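Local coordinates for N-terminal acetyltransferase B complex subunit MDM20 (Candida albicans, PDB 5K04), which probably serves as the non-catalytic, all-helical auxiliary subunit of the NatB complex, which acetylates the N termini of proteins, at residues A[253-258]-A[287-292]; A[270-275]-A[281-286]. One frame throughout, in Å; residues are numbered along the deposited sequence.

Contact 1: residues A[253-258]-A[287-292]; sequences LWILSG and DILYSR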
ATOM      1  N   LEU A 253       6.459  27.932  13.751  1.00 54.56           N
ATOM      2  CA  LEU A 253       7.319  28.864  13.029  1.00 53.15           C
ATOM      3  C   LEU A 253       7.092  30.299  13.497  1.00 48.09           C
ATOM      4  O   LEU A 253       8.042  31.084  13.583  1.00 43.73           O
ATOM      5  CB  LEU A 253       7.074  28.736  11.525  1.00 47.26           C
ATOM      6  CG  LEU A 253       7.486  27.415  10.851  1.00 41.28           C
ATOM      7  CD1 LEU A 253       7.291  27.507   9.343  1.00 38.07           C
ATOM      8  CD2 LEU A 253       8.917  27.018  11.135  1.00 37.00           C
ATOM      9  N   TRP A 254       5.849  30.638  13.857  1.00 52.25           N
ATOM     10  CA  TRP A 254       5.536  31.999  14.287  1.00 53.80           C
ATOM     11  C   TRP A 254       6.197  32.347  15.617  1.00 49.69           C
ATOM     12  O   TRP A 254       6.674  33.475  15.791  1.00 42.84           O
ATOM     13  CB  TRP A 254       4.023  32.182  14.383  1.00 48.83           C
ATOM     14  CG  TRP A 254       3.599  33.544  14.840  1.00 45.53           C
ATOM     15  CD1 TRP A 254       3.549  34.693  14.088  1.00 54.09           C
ATOM     16  CD2 TRP A 254       3.133  33.899  16.146  1.00 47.04           C
ATOM     17  NE1 TRP A 254       3.100  35.744  14.862  1.00 54.56           N
ATOM     18  CE2 TRP A 254       2.839  35.279  16.126  1.00 49.08           C
ATOM     19  CE3 TRP A 254       2.948  33.186  17.335  1.00 55.02           C
ATOM     20  CZ2 TRP A 254       2.362  35.949  17.240  1.00 57.28           C
ATOM     21  CZ3 TRP A 254       2.492  33.858  18.448  1.00 56.71           C
ATOM     22  CH2 TRP A 254       2.196  35.225  18.392  1.00 60.74           C
ATOM     23  N   ILE A 255       6.219  31.410  16.576  1.00 53.47           N
ATOM     24  CA  ILE A 255       6.879  31.702  17.852  1.00 60.31           C
ATOM     25  C   ILE A 255       8.389  31.597  17.710  1.00 56.10           C
ATOM     26  O   ILE A 255       9.137  32.343  18.355  1.00 40.76           O
ATOM     27  CB  ILE A 255       6.372  30.787  18.986  1.00 55.58           C
ATOM     28  CG1 ILE A 255       6.716  29.317  18.720  1.00 51.01           C
ATOM     29  CG2 ILE A 255       4.882  30.998  19.242  1.00 54.81           C
ATOM     30  CD1 ILE A 255       6.517  28.405  19.907  1.00 52.17           C
ATOM     31  N   LEU A 256       8.855  30.664  16.880  1.00 59.71           N
ATOM     32  CA  LEU A 256      10.279  30.571  16.598  1.00 62.88           C
ATOM     33  C   LEU A 256      10.795  31.887  16.032  1.00 54.17           C
ATOM     34  O   LEU A 256      11.671  32.532  16.615  1.00 42.35           O
ATOM     35  CB  LEU A 256      10.548  29.414  15.630  1.00 55.53           C
ATOM     36  CG  LEU A 256      12.011  29.311  15.192  1.00 56.98           C
ATOM     37  CD1 LEU A 256      12.913  29.141  16.398  1.00 59.51           C
ATOM     38  CD2 LEU A 256      12.211  28.186  14.213  1.00 50.03           C
ATOM     39  N   SER A 257      10.234  32.310  14.897  1.00 54.24           N
ATOM     40  CA  SER A 257      10.681  33.545  14.271  1.00 52.70           C
ATOM     41  C   SER A 257      10.450  34.742  15.186  1.00 52.62           C
ATOM     42  O   SER A 257      11.263  35.676  15.204  1.00 45.00           O
ATOM     43  CB  SER A 257       9.981  33.728  12.917  1.00 41.66           C
ATOM     44  OG  SER A 257       8.569  33.630  13.036  1.00 40.86           O
ATOM     45  N   GLY A 258       9.369  34.718  15.965  1.00 54.29           N
ATOM     46  CA  GLY A 258       9.128  35.799  16.913  1.00 59.65           C
ATOM     47  C   GLY A 258      10.266  35.972  17.901  1.00 62.45           C
ATOM     48  O   GLY A 258      10.741  37.087  18.139  1.00 59.46           O
ATOM     49  N   ASP A 287       6.725  27.756  26.198  1.00 64.86           N
ATOM     50  CA  ASP A 287       7.514  27.609  27.420  1.00 62.31           C
ATOM     51  C   ASP A 287       8.879  26.997  27.122  1.00 60.46           C
ATOM     52  O   ASP A 287       9.910  27.485  27.599  1.00 57.42           O
ATOM     53  CB  ASP A 287       6.764  26.747  28.433  1.00 65.43           C
ATOM     54  CG  ASP A 287       5.522  27.420  28.959  1.00 65.59           C
ATOM     55  OD1 ASP A 287       5.310  28.604  28.618  1.00 64.23           O
ATOM     56  OD2 ASP A 287       4.760  26.762  29.699  1.00 61.35           O
ATOM     57  N   ILE A 288       8.899  25.918  26.338  1.00 63.91           N
ATOM     58  CA  ILE A 288      10.156  25.280  25.961  1.00 66.89           C
ATOM     59  C   ILE A 288      11.059  26.272  25.236  1.00 65.88           C
ATOM     60  O   ILE A 288      12.256  26.379  25.528  1.00 58.66           O
ATOM     61  CB  ILE A 288       9.863  24.036  25.102  1.00 61.42           C
ATOM     62  CG1 ILE A 288       9.215  22.948  25.958  1.00 63.59           C
ATOM     63  CG2 ILE A 288      11.119  23.529  24.399  1.00 51.49           C
ATOM     64  CD1 ILE A 288       8.642  21.793  25.154  1.00 59.64           C
ATOM     65  N   LEU A 289      10.486  27.021  24.290  1.00 67.05           N
ATOM     66  CA  LEU A 289      11.253  27.947  23.462  1.00 64.63           C
ATOM     67  C   LEU A 289      11.909  29.052  24.285  1.00 62.70           C
ATOM     68  O   LEU A 289      12.959  29.575  23.894  1.00 56.69           O
ATOM     69  CB  LEU A 289      10.337  28.557  22.401  1.00 60.12           C
ATOM     70  CG  LEU A 289      10.984  29.472  21.370  1.00 62.10           C
ATOM     71  CD1 LEU A 289      12.024  28.694  20.587  1.00 48.43           C
ATOM     72  CD2 LEU A 289       9.921  30.045  20.436  1.00 62.59           C
ATOM     73  N   TYR A 290      11.305  29.426  25.413  1.00 59.59           N
ATOM     74  CA  TYR A 290      11.826  30.486  26.266  1.00 63.08           C
ATOM     75  C   TYR A 290      12.395  29.935  27.563  1.00 59.74           C
ATOM     76  O   TYR A 290      12.509  30.669  28.551  1.00 56.63           O
ATOM     77  CB  TYR A 290      10.741  31.535  26.542  1.00 67.91           C
ATOM     78  CG  TYR A 290      10.564  32.523  25.395  1.00 68.03           C
ATOM     79  CD1 TYR A 290       9.837  32.179  24.255  1.00 54.88           C
ATOM     80  CD2 TYR A 290      11.135  33.796  25.446  1.00 64.49           C
ATOM     81  CE1 TYR A 290       9.683  33.070  23.199  1.00 58.13           C
ATOM     82  CE2 TYR A 290      10.977  34.697  24.395  1.00 61.28           C
ATOM     83  CZ  TYR A 290      10.254  34.328  23.272  1.00 57.91           C
ATOM     84  OH  TYR A 290      10.103  35.217  22.228  1.00 48.74           O
ATOM     85  N   SER A 291      12.747  28.647  27.574  1.00 68.12           N
ATOM     86  CA  SER A 291      13.411  28.009  28.713  1.00 72.47           C
ATOM     87  C   SER A 291      12.653  28.241  30.025  1.00 69.99           C
ATOM     88  O   SER A 291      13.242  28.498  31.076  1.00 63.98           O
ATOM     89  CB  SER A 291      14.865  28.478  28.810  1.00 70.90           C
ATOM     90  OG  SER A 291      15.533  28.219  27.578  1.00 60.35           O
ATOM     91  N   ARG A 292      11.328  28.124  29.959  1.00 71.06           N
ATOM     92  CA  ARG A 292      10.432  28.270  31.095  1.00 70.18           C
ATOM     93  C   ARG A 292       9.876  26.908  31.519  1.00 77.12           C
ATOM     94  O   ARG A 292      10.081  25.885  30.859  1.00 79.31           O
ATOM     95  CB  ARG A 292       9.289  29.227  30.761  1.00 68.18           C
ATOM     96  CG  ARG A 292       9.710  30.634  30.425  1.00 72.46           C
ATOM     97  CD  ARG A 292       8.540  31.386  29.801  1.00 76.46           C
ATOM     98  NE  ARG A 292       7.453  31.643  30.746  1.00 83.81           N
ATOM     99  CZ  ARG A 292       7.231  32.821  31.324  1.00 92.49           C
ATOM    100  NH1 ARG A 292       8.019  33.857  31.048  1.00 94.73           N
ATOM    101  NH2 ARG A 292       6.220  32.970  32.173  1.00 94.23           N
TER

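Contact 2: residues A[270-275]-A[281-286]; sequences QKLTLP and LLKIEL. Unlike the reference sequence in segment 270-275: Leu274 (reference Ser).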
ATOM      1  N   GLN A 270       0.456  37.158  24.763  1.00 63.92           N
ATOM      2  CA  GLN A 270      -0.713  38.036  24.797  1.00 67.12           C
ATOM      3  C   GLN A 270      -1.573  37.886  23.546  1.00 62.89           C
ATOM      4  O   GLN A 270      -2.771  38.177  23.584  1.00 52.00           O
ATOM      5  CB  GLN A 270      -0.272  39.498  24.970  1.00 70.86           C
ATOM      6  CG  GLN A 270       0.208  39.842  26.384  1.00 79.90           C
ATOM      7  CD  GLN A 270       0.927  41.186  26.472  1.00 87.78           C
ATOM      8  OE1 GLN A 270       1.307  41.777  25.455  1.00 78.67           O
ATOM      9  NE2 GLN A 270       1.108  41.678  27.699  1.00 98.90           N
ATOM     10  N   LYS A 271      -0.988  37.437  22.432  1.00 66.57           N
ATOM     11  CA  LYS A 271      -1.762  37.135  21.230  1.00 72.63           C
ATOM     12  C   LYS A 271      -2.387  35.741  21.257  1.00 68.39           C
ATOM     13  O   LYS A 271      -3.101  35.382  20.316  1.00 61.07           O
ATOM     14  CB  LYS A 271      -0.887  37.291  19.978  1.00 72.06           C
ATOM     15  CG  LYS A 271      -0.634  38.742  19.568  1.00 72.47           C
ATOM     16  CD  LYS A 271      -0.140  38.837  18.127  1.00 79.48           C
ATOM     17  CE  LYS A 271      -0.310  40.240  17.555  1.00 90.40           C
ATOM     18  NZ  LYS A 271       0.451  41.273  18.328  1.00101.78           N
ATOM     19  N   LEU A 272      -2.154  34.965  22.313  1.00 72.29           N
ATOM     20  CA  LEU A 272      -2.662  33.597  22.404  1.00 69.36           C
ATOM     21  C   LEU A 272      -3.868  33.560  23.344  1.00 64.72           C
ATOM     22  O   LEU A 272      -3.816  33.046  24.459  1.00 59.49           O
ATOM     23  CB  LEU A 272      -1.547  32.660  22.864  1.00 62.40           C
ATOM     24  CG  LEU A 272      -0.318  32.624  21.947  1.00 57.45           C
ATOM     25  CD1 LEU A 272       0.756  31.704  22.491  1.00 60.43           C
ATOM     26  CD2 LEU A 272      -0.703  32.197  20.539  1.00 58.31           C
ATOM     27  N   THR A 273      -4.979  34.111  22.851  1.00 72.02           N
ATOM     28  CA  THR A 273      -6.158  34.383  23.673  1.00 76.59           C
ATOM     29  C   THR A 273      -7.244  33.317  23.568  1.00 67.39           C
ATOM     30  O   THR A 273      -8.009  33.135  24.520  1.00 57.37           O
ATOM     31  CB  THR A 273      -6.764  35.745  23.296  1.00 77.82           C
ATOM     32  OG1 THR A 273      -7.635  35.588  22.168  1.00 77.11           O
ATOM     33  CG2 THR A 273      -5.669  36.735  22.927  1.00 76.43           C
ATOM     34  N   LEU A 274      -7.329  32.608  22.432  1.00 67.93           N
ATOM     35  CA  LEU A 274      -8.353  31.610  22.139  1.00 69.64           C
ATOM     36  C   LEU A 274      -7.957  30.257  22.715  1.00 65.39           C
ATOM     37  O   LEU A 274      -6.840  29.791  22.467  1.00 62.21           O
ATOM     38  CB  LEU A 274      -8.553  31.483  20.642  1.00 71.42           C
ATOM     39  CG  LEU A 274      -9.092  32.744  19.985  1.00 76.49           C
ATOM     40  CD1 LEU A 274      -8.838  32.699  18.488  1.00 71.64           C
ATOM     41  CD2 LEU A 274     -10.579  32.877  20.295  1.00 81.39           C
ATOM     42  N   PRO A 275      -8.836  29.598  23.465  1.00 67.18           N
ATOM     43  CA  PRO A 275      -8.463  28.313  24.078  1.00 64.71           C
ATOM     44  C   PRO A 275      -8.518  27.131  23.115  1.00 62.84           C
ATOM     45  O   PRO A 275      -8.971  26.046  23.496  1.00 55.12           O
ATOM     46  CB  PRO A 275      -9.481  28.157  25.218  1.00 63.05           C
ATOM     47  CG  PRO A 275     -10.659  28.977  24.801  1.00 65.52           C
ATOM     48  CD  PRO A 275     -10.134  30.104  23.951  1.00 71.59           C
ATOM     49  N   LEU A 281      -1.543  23.589  23.042  1.00 50.12           N
ATOM     50  CA  LEU A 281      -0.272  22.892  22.883  1.00 47.11           C
ATOM     51  C   LEU A 281       0.856  23.874  22.615  1.00 47.33           C
ATOM     52  O   LEU A 281       1.987  23.668  23.072  1.00 41.85           O
ATOM     53  CB  LEU A 281      -0.362  21.868  21.747  1.00 46.96           C
ATOM     54  CG  LEU A 281      -1.193  20.616  22.026  1.00 56.31           C
ATOM     55  CD1 LEU A 281      -1.232  19.702  20.821  1.00 58.45           C
ATOM     56  CD2 LEU A 281      -0.667  19.865  23.236  1.00 52.03           C
ATOM     57  N   LEU A 282       0.565  24.946  21.875  1.00 52.84           N
ATOM     58  CA  LEU A 282       1.609  25.908  21.534  1.00 56.36           C
ATOM     59  C   LEU A 282       2.193  26.547  22.782  1.00 52.28           C
ATOM     60  O   LEU A 282       3.396  26.820  22.839  1.00 41.10           O
ATOM     61  CB  LEU A 282       1.054  26.985  20.611  1.00 55.00           C
ATOM     62  CG  LEU A 282       2.107  27.919  20.023  1.00 55.06           C
ATOM     63  CD1 LEU A 282       2.993  27.148  19.052  1.00 44.88           C
ATOM     64  CD2 LEU A 282       1.435  29.102  19.332  1.00 56.71           C
ATOM     65  N   LYS A 283       1.346  26.783  23.796  1.00 57.40           N
ATOM     66  CA  LYS A 283       1.804  27.382  25.048  1.00 52.68           C
ATOM     67  C   LYS A 283       2.866  26.518  25.714  1.00 53.96           C
ATOM     68  O   LYS A 283       3.803  27.046  26.328  1.00 46.23           O
ATOM     69  CB  LYS A 283       0.617  27.601  25.983  1.00 46.62           C
ATOM     70  CG  LYS A 283      -0.212  28.809  25.609  1.00 52.36           C
ATOM     71  CD  LYS A 283      -1.327  29.062  26.600  1.00 63.10           C
ATOM     72  CE  LYS A 283      -2.115  30.327  26.244  1.00 80.47           C
ATOM     73  NZ  LYS A 283      -1.363  31.608  26.478  1.00 90.83           N
ATOM     74  N   ILE A 284       2.748  25.194  25.568  1.00 61.50           N
ATOM     75  CA  ILE A 284       3.817  24.289  25.979  1.00 58.78           C
ATOM     76  C   ILE A 284       5.052  24.515  25.126  1.00 53.82           C
ATOM     77  O   ILE A 284       6.175  24.610  25.636  1.00 51.96           O
ATOM     78  CB  ILE A 284       3.353  22.827  25.888  1.00 51.29           C
ATOM     79  CG1 ILE A 284       1.998  22.655  26.581  1.00 53.85           C
ATOM     80  CG2 ILE A 284       4.404  21.926  26.514  1.00 52.10           C
ATOM     81  CD1 ILE A 284       1.423  21.266  26.471  1.00 47.72           C
ATOM     82  N   GLU A 285       4.861  24.579  23.808  1.00 57.26           N
ATOM     83  CA  GLU A 285       5.976  24.817  22.897  1.00 51.95           C
ATOM     84  C   GLU A 285       6.616  26.179  23.153  1.00 54.18           C
ATOM     85  O   GLU A 285       7.820  26.357  22.931  1.00 46.58           O
ATOM     86  CB  GLU A 285       5.486  24.707  21.453  1.00 50.16           C
ATOM     87  CG  GLU A 285       6.508  24.115  20.480  1.00 62.21           C
ATOM     88  CD  GLU A 285       6.540  22.600  20.478  1.00 53.58           C
ATOM     89  OE1 GLU A 285       5.459  21.977  20.571  1.00 44.32           O
ATOM     90  OE2 GLU A 285       7.653  22.035  20.375  1.00 57.00           O
ATOM     91  N   LEU A 286       5.835  27.144  23.646  1.00 58.51           N
ATOM     92  CA  LEU A 286       6.374  28.476  23.883  1.00 56.50           C
ATOM     93  C   LEU A 286       7.160  28.520  25.185  1.00 58.21           C
ATOM     94  O   LEU A 286       8.167  29.226  25.272  1.00 47.54           O
ATOM     95  CB  LEU A 286       5.244  29.510  23.880  1.00 53.69           C
ATOM     96  CG  LEU A 286       5.649  30.981  24.072  1.00 58.26           C
ATOM     97  CD1 LEU A 286       6.435  31.494  22.878  1.00 51.70           C
ATOM     98  CD2 LEU A 286       4.433  31.871  24.357  1.00 61.03           C
TER

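Contact 1: residues A[253-258]-A[287-292]
Leu289 reaches from the last turn of helix 277-289 to Ile255 and Leu256 on helix 248-260, a helix-to-helix packing contact consistent with the helical-repeat (TPR-like) architecture expected of this family. The backbones come nearest at Leu256 and Leu289, whose CA atoms are 7.4 Å apart, and the Leu289 side chain reaches about halfway across. Its CG stands anti to the backbone N (chi1 -175°), which carries both methyls to the opposing helix. Leu289 CD2 settles over the Ile255 backbone and side chain: it lies 3.2 Å from Ile255 O, a methyl-to-carbonyl contact, and 3.7 Å from Ile255 CG1. Ile255 meets it with chi1 at 64°, a rotamer that wedges CG1 between its own backbone N and carbonyl carbon and places CG1, and with it CD1, against Leu289 CD2; Ile255 CB lies beside that methyl whatever the rotamer. The other branch, Leu289 CD1, makes a looser approach to Leu256 CD1 at 4.3 Å.

Further along, Tyr290 swings its ring end in from the side. Tyr290 OH comes 4.4 Å from Gly258 C, but its polar partner is Lys263 O, a hydrogen bond to the chain just beyond helix 248-260. Tyr290 is also where helical geometry stops: Ser291, with phi 52°, is the C-prime residue of a Schellman motif, with Ser291 N bonded to Ile288 O at 3.1 Å. The motif is closed by the bond from Arg292 N to Asp287 O, 2.8 Å long.

Contact 2: residues A[270-275]-A[281-286]
Leu272, in the loop between helices 265-269 and 277-289, points its side chain at the latter helix and touches three residues there. Its path begins at Leu272 CB, which lies 4.1 Å from Lys283 CE and also near Lys283 NZ, an atom whose position is less certain. With CG set anti to the carbonyl carbon (chi1 -59°), the isobutyl group then runs on between two leucines. Leu272 CD2 meets Leu282 CD2 at 4.0 Å, the two side chains crossing at about a right angle. Leu272 CD1 divides its contacts between Leu282 CD2 and Leu286 CD2, each 4.1 Å away. Leu282 and Leu286 stand one helical turn apart, so the tip of Leu272 bridges successive turns of the same face; Trp251 of helix 248-260 also packs on Leu272 and Leu282.

Lys283 runs extended until chi4 (-71°), where it bends to place NZ near the loop. The bond from Lys283 NZ to Leu272 O is weak at 3.5 Å and equally uncertain; the stronger partner is Asp269, in a salt bridge. The contact is therefore mainly methyl packing, and the lysine's charge is probably balanced mainly by Asp269.

Both contacts use helix 277-289, and contact 2 is nested within the chain loop that contact 1 closes; their centres are about 10 Å apart. Contact 2 is the more buried, with three of its four touching residues inside the fold, whereas contact 1 is only partly buried and sits at the helix's C-terminal end. Contact 1 joins two helices through apolar side chains and a methyl over a backbone carbonyl; contact 2 packs a connecting loop against the helix and adds a lysine amine beside its leucines. The two packings are continuous: Ile255 CD1 rests 3.8 Å from Leu282 CD1, and Ile255 CB 4.0 Å from Leu286 CD1.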